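Local coordinates for protein phosphotransferase system, HPr-related proteins (Thermoanaerobacter tengcongensis, PDB 3LE1) that probably serves as the general, non-sugar-specific phosphocarrier of the phosphoenolpyruvate-dependent sugar phosphotransferase system, at residues G54-Q57 and G58-V61. Residues are numbered along the deposited sequence; the frame is centred on the assembly and turned at random.
Sequences GVSQ and GNVV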
loop_
_atom_site.group_PDB
_atom_site.type_symbol
_atom_site.label_atom_id
_atom_site.label_comp_id
_atom_site.label_asym_id
_atom_site.label_seq_id
_atom_site.Cartn_x
_atom_site.Cartn_y
_atom_site.Cartn_z
ATOM N N GLY A 54 3.452 -9.727 4.571
ATOM C CA GLY A 54 4.892 -9.923 4.586
ATOM C C GLY A 54 5.584 -9.343 3.366
ATOM O O GLY A 54 6.228 -10.055 2.589
ATOM N N VAL A 55 5.426 -8.037 3.183
ATOM C CA VAL A 55 6.055 -7.339 2.068
ATOM C C VAL A 55 7.425 -6.800 2.464
ATOM O O VAL A 55 7.534 -5.962 3.366
ATOM C CB VAL A 55 5.200 -6.152 1.603
ATOM C CG1 VAL A 55 5.858 -5.473 0.404
ATOM C CG2 VAL A 55 3.787 -6.620 1.273
ATOM N N SER A 56 8.460 -7.286 1.794
ATOM C CA SER A 56 9.825 -6.854 2.076
ATOM C C SER A 56 10.392 -6.055 0.905
ATOM O O SER A 56 9.784 -5.966 -0.157
ATOM C CB SER A 56 10.718 -8.060 2.388
ATOM O OG SER A 56 10.636 -9.046 1.374
ATOM N N GLN A 57 11.553 -5.453 1.126
ATOM C CA GLN A 57 12.224 -4.679 0.100
ATOM C C GLN A 57 12.359 -5.471 -1.186
ATOM O O GLN A 57 12.750 -6.645 -1.168
ATOM C CB GLN A 57 13.611 -4.266 0.592
ATOM C CG GLN A 57 14.457 -3.561 -0.455
ATOM C CD GLN A 57 15.751 -3.055 0.123
ATOM O OE1 GLN A 57 16.570 -3.839 0.596
ATOM N NE2 GLN A 57 15.942 -1.739 0.098
ATOM N N GLY A 58 12.043 -4.828 -2.302
ATOM C CA GLY A 58 12.174 -5.455 -3.597
ATOM C C GLY A 58 10.909 -6.146 -4.079
ATOM O O GLY A 58 10.784 -6.421 -5.270
ATOM N N ASN A 59 9.998 -6.449 -3.158
ATOM C CA ASN A 59 8.722 -7.070 -3.509
ATOM C C ASN A 59 7.908 -6.154 -4.398
ATOM O O ASN A 59 7.828 -4.950 -4.163
ATOM C CB ASN A 59 7.876 -7.375 -2.267
ATOM C CG ASN A 59 8.409 -8.526 -1.445
ATOM O OD1 ASN A 59 9.466 -9.098 -1.738
ATOM N ND2 ASN A 59 7.681 -8.865 -0.388
ATOM N N VAL A 60 7.296 -6.745 -5.415
ATOM C CA VAL A 60 6.375 -6.033 -6.278
ATOM C C VAL A 60 4.959 -6.374 -5.826
ATOM O O VAL A 60 4.612 -7.543 -5.713
ATOM C CB VAL A 60 6.585 -6.458 -7.734
ATOM C CG1 VAL A 60 5.616 -5.728 -8.657
ATOM C CG2 VAL A 60 8.030 -6.213 -8.150
ATOM N N VAL A 61 4.160 -5.350 -5.534
ATOM C CA VAL A 61 2.780 -5.560 -5.097
ATOM C C VAL A 61 1.797 -4.906 -6.063
ATOM O O VAL A 61 2.180 -4.044 -6.862
ATOM C CB VAL A 61 2.544 -4.998 -3.678
ATOM C CG1 VAL A 61 3.426 -5.728 -2.664
ATOM C CG2 VAL A 61 2.825 -3.498 -3.653
#
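Asn59 N donates to Ser56 O across 3.0 Å and closes a type II beta turn, a compact worked example of how a chain reverses between a helix and a strand. In the open-faced beta-sandwich of HPr, this turn carries the chain from helix 47-53 into strand 60-66. The bond is fairly straight, 157° at the hydrogen, and the donor sits tilted out of the plane of the Ser56 carbonyl. Gly58 takes the third position of the turn with positive phi, where a CB would clash with Gln57 O.

The Asn59 side chain folds back over the turn. Its CG lies beside its own backbone N (chi1 -72°), which brings the flat terminal group over the Ser56 backbone, with CG 3.2 Å from Ser56 O. The same group faces the Ser56 hydroxyl, while CB leans on Val55 CG1 at 3.9 Å. An alanine here would probably leave the Ser56 backbone and hydroxyl without the polar group that now lies against them.

Deeper in, Val55 and Val61 meet as two buried apolar branches crossing at about a right angle. The pair joins the start of the loop to strand 60-66, with Val61 on Ile6 of strand 2-7 and Val55 on the loop residues Ile8 and Leu14. Around this pair, backbone hydrogen bonds between Ile8 and both Gly58 and Asn59 fasten the turn to the segment that follows strand 2-7, and Gln57, its chain extended beyond CG, gives its NE2 to Lys9 O. Gly54, leaving the helix with positive phi, offers its O to Lys37 NZ. At the valine pair, Val55 CG1, anti to the valine's own backbone nitrogen (chi1 -178°), stands 3.9 Å from Val61 CG1.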